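Local coordinates for protein cytochrome c, mono-and diheme variant (Methylophaga aminisulfidivorans MP, PDB 7C90) that probably carries electrons through a covalently bound heme c, as expected of a cytochrome cL working in bacterial methanol oxidation, at residues 121-125 and 141-145. Sequence-based numbering, arbitrary orientation.
Sequences FETIY and KDEIL. With HEC (heme c), chain E.
Ile144 packs against Phe121, Ile124 and Tyr125 where two helices of the cytochrome c fold meet beside the heme. Helix 117-126 lies next to the heme, and the start of helix 141-153 packs against its side, roughly a quarter turn round from the heme. The axes of segments 121-125 and 141-145 run at 124° and approach to 10.7 Å, so side chains bridge the gap. No hydrogen bond joins the segments; the contact is apolar.

The two branches of Ile144 divide the work. Its CG2 meets the Phe121 ring at CD2, 3.5 Å away, and also touches Ile124 CG2. Ile144 CD1 comes to the edge of the Tyr125 ring, near its plane, 4.0 Å from Tyr125 CD1. Phe121 holds its CG anti to the backbone N (chi1 179°), which carries the ring across to the other helix. There CZ meets Lys141 CG edge-on at 3.8 Å, and CD2 also touches Leu145 CD2. With an alanine here, Ile144 CG2 and the aliphatic part of Lys141 would probably lose their ring partner, and a gap is likely to open between the helices.

Further out, Met148 of helix 141-153 also touches Phe121 and Ile124. Polar ends turn to the loop before helix 57-65: Lys141 NZ is hydrogen-bonded to Leu47 O, and Tyr125 OH to Phe49 O. On the heme side, Thr123 CG2 lies 3.7 Å from heme C2A, while its OG1 is hydrogen-bonded to Asn114 OD1. Ile124 links the helix pair to the cofactor: its CG2 faces Ile144, and its CD1 rests 3.6 Å from the heme methyl CMB.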
loop_
_atom_site.group_PDB
_atom_site.type_symbol
_atom_site.label_atom_id
_atom_site.label_comp_id
_atom_site.label_asym_id
_atom_site.label_seq_id
_atom_site.Cartn_x
_atom_site.Cartn_y
_atom_site.Cartn_z
ATOM N N PHE A 121 -7.059 -18.959 -8.042
ATOM C CA PHE A 121 -6.093 -19.818 -7.319
ATOM C C PHE A 121 -4.671 -19.385 -7.757
ATOM O O PHE A 121 -3.826 -19.121 -6.897
ATOM C CB PHE A 121 -6.358 -21.298 -7.578
ATOM C CG PHE A 121 -5.377 -22.193 -6.883
ATOM C CD1 PHE A 121 -4.168 -22.529 -7.488
ATOM C CD2 PHE A 121 -5.640 -22.680 -5.619
ATOM C CE1 PHE A 121 -3.238 -23.315 -6.825
ATOM C CE2 PHE A 121 -4.713 -23.488 -4.969
ATOM C CZ PHE A 121 -3.522 -23.799 -5.573
ATOM N N GLU A 122 -4.435 -19.196 -9.058
ATOM C CA GLU A 122 -3.071 -18.825 -9.556
ATOM C C GLU A 122 -2.635 -17.528 -8.898
ATOM O O GLU A 122 -1.475 -17.461 -8.505
ATOM C CB GLU A 122 -3.003 -18.700 -11.079
ATOM C CG GLU A 122 -3.214 -20.036 -11.747
ATOM C CD GLU A 122 -3.653 -19.981 -13.205
ATOM O OE1 GLU A 122 -4.231 -18.944 -13.624
ATOM O OE2 GLU A 122 -3.436 -20.988 -13.916
ATOM N N THR A 123 -3.524 -16.541 -8.797
ATOM C CA THR A 123 -3.162 -15.200 -8.295
ATOM C C THR A 123 -2.785 -15.372 -6.814
ATOM O O THR A 123 -1.776 -14.813 -6.366
ATOM C CB THR A 123 -4.278 -14.190 -8.570
ATOM O OG1 THR A 123 -4.441 -14.009 -9.973
ATOM C CG2 THR A 123 -4.023 -12.857 -7.901
ATOM N N ILE A 124 -3.557 -16.133 -6.064
ATOM C CA ILE A 124 -3.301 -16.320 -4.612
ATOM C C ILE A 124 -2.038 -17.163 -4.447
ATOM O O ILE A 124 -1.125 -16.751 -3.660
ATOM C CB ILE A 124 -4.512 -16.937 -3.893
ATOM C CG1 ILE A 124 -5.729 -16.015 -4.019
ATOM C CG2 ILE A 124 -4.167 -17.216 -2.441
ATOM C CD1 ILE A 124 -7.058 -16.671 -3.634
ATOM N N TYR A 125 -1.974 -18.312 -5.110
ATOM C CA TYR A 125 -0.845 -19.258 -4.919
ATOM C C TYR A 125 0.486 -18.575 -5.284
ATOM O O TYR A 125 1.430 -18.616 -4.428
ATOM C CB TYR A 125 -1.149 -20.550 -5.684
ATOM C CG TYR A 125 -0.160 -21.640 -5.451
ATOM C CD1 TYR A 125 -0.238 -22.485 -4.357
ATOM C CD2 TYR A 125 0.903 -21.792 -6.313
ATOM C CE1 TYR A 125 0.722 -23.464 -4.142
ATOM C CE2 TYR A 125 1.859 -22.770 -6.116
ATOM C CZ TYR A 125 1.776 -23.610 -5.034
ATOM O OH TYR A 125 2.759 -24.556 -4.880
ATOM N N LYS A 141 -2.952 -25.587 -0.043
ATOM C CA LYS A 141 -3.856 -25.520 -1.216
ATOM C C LYS A 141 -5.308 -25.635 -0.739
ATOM O O LYS A 141 -6.132 -24.857 -1.213
ATOM C CB LYS A 141 -3.470 -26.592 -2.223
ATOM C CG LYS A 141 -2.185 -26.275 -2.976
ATOM C CD LYS A 141 -1.998 -27.151 -4.191
ATOM C CE LYS A 141 -1.321 -28.458 -3.851
ATOM N NZ LYS A 141 0.093 -28.229 -3.452
ATOM N N ASP A 142 -5.584 -26.482 0.251
ATOM C CA ASP A 142 -6.956 -26.645 0.789
ATOM C C ASP A 142 -7.403 -25.337 1.436
ATOM O O ASP A 142 -8.575 -24.977 1.278
ATOM C CB ASP A 142 -7.041 -27.791 1.800
ATOM C CG ASP A 142 -8.481 -28.189 2.074
ATOM O OD1 ASP A 142 -9.125 -28.677 1.121
ATOM O OD2 ASP A 142 -8.960 -27.957 3.218
ATOM N N GLU A 143 -6.498 -24.649 2.143
ATOM C CA GLU A 143 -6.817 -23.366 2.807
ATOM C C GLU A 143 -7.100 -22.296 1.753
ATOM O O GLU A 143 -8.040 -21.526 1.915
ATOM C CB GLU A 143 -5.694 -22.957 3.748
ATOM C CG GLU A 143 -5.620 -23.807 4.994
ATOM C CD GLU A 143 -4.401 -23.496 5.857
ATOM O OE1 GLU A 143 -3.280 -23.217 5.299
ATOM O OE2 GLU A 143 -4.571 -23.514 7.089
ATOM N N ILE A 144 -6.342 -22.278 0.671
ATOM C CA ILE A 144 -6.584 -21.315 -0.442
ATOM C C ILE A 144 -7.984 -21.554 -1.018
ATOM O O ILE A 144 -8.718 -20.572 -1.216
ATOM C CB ILE A 144 -5.457 -21.410 -1.482
ATOM C CG1 ILE A 144 -4.150 -20.856 -0.903
ATOM C CG2 ILE A 144 -5.829 -20.701 -2.785
ATOM C CD1 ILE A 144 -2.923 -21.184 -1.742
ATOM N N LEU A 145 -8.383 -22.802 -1.236
ATOM C CA LEU A 145 -9.726 -23.093 -1.811
ATOM C C LEU A 145 -10.827 -22.664 -0.824
ATOM O O LEU A 145 -11.862 -22.195 -1.263
ATOM C CB LEU A 145 -9.834 -24.581 -2.147
ATOM C CG LEU A 145 -8.865 -25.075 -3.208
ATOM C CD1 LEU A 145 -8.957 -26.586 -3.362
ATOM C CD2 LEU A 145 -9.160 -24.391 -4.523
HETATM FE FE HEC E . -4.013 -9.503 -2.590
HETATM C CHA HEC E . -4.190 -8.251 -5.793
HETATM C CHB HEC E . -6.334 -11.813 -3.343
HETATM C CHC HEC E . -3.407 -11.013 0.433
HETATM C CHD HEC E . -2.220 -6.771 -1.624
HETATM N NA HEC E . -5.028 -9.959 -4.309
HETATM C C1A HEC E . -5.033 -9.364 -5.484
HETATM C C2A HEC E . -5.912 -9.972 -6.504
HETATM C C3A HEC E . -6.524 -11.072 -5.779
HETATM C C4A HEC E . -5.958 -10.913 -4.419
HETATM C CMA HEC E . -7.558 -12.063 -6.184
HETATM C CAA HEC E . -6.102 -9.593 -7.925
HETATM C CBA HEC E . -7.480 -8.954 -7.939
HETATM C CGA HEC E . -7.917 -8.604 -9.323
HETATM O O1A HEC E . -7.413 -9.207 -10.289
HETATM O O2A HEC E . -8.726 -7.646 -9.431
HETATM N NB HEC E . -4.763 -11.146 -1.635
HETATM C C1B HEC E . -5.731 -11.920 -2.042
HETATM C C2B HEC E . -6.127 -12.984 -1.096
HETATM C C3B HEC E . -5.218 -12.760 0.023
HETATM C C4B HEC E . -4.431 -11.618 -0.419
HETATM C CMB HEC E . -7.204 -14.017 -1.276
HETATM C CAB HEC E . -5.132 -13.562 1.324
HETATM C CBB HEC E . -4.600 -14.932 1.087
HETATM N NC HEC E . -3.003 -8.975 -0.902
HETATM C C1C HEC E . -2.828 -9.733 0.189
HETATM C C2C HEC E . -2.034 -9.118 1.268
HETATM C C3C HEC E . -1.679 -7.841 0.635
HETATM C C4C HEC E . -2.320 -7.849 -0.671
HETATM C CMC HEC E . -1.730 -9.737 2.588
HETATM C CAC HEC E . -0.918 -6.763 1.364
HETATM C CBC HEC E . 0.397 -7.218 1.932
HETATM N ND HEC E . -3.356 -7.793 -3.547
HETATM C C1D HEC E . -2.665 -6.801 -3.016
HETATM C C2D HEC E . -2.284 -5.752 -3.941
HETATM C C3D HEC E . -2.856 -6.178 -5.196
HETATM C C4D HEC E . -3.461 -7.457 -4.818
HETATM C CMD HEC E . -1.469 -4.555 -3.631
HETATM C CAD HEC E . -2.738 -5.567 -6.531
HETATM C CBD HEC E . -1.584 -6.351 -7.177
HETATM C CGD HEC E . -1.515 -6.328 -8.694
HETATM O O1D HEC E . -2.171 -5.478 -9.322
HETATM O O2D HEC E . -0.766 -7.134 -9.310
#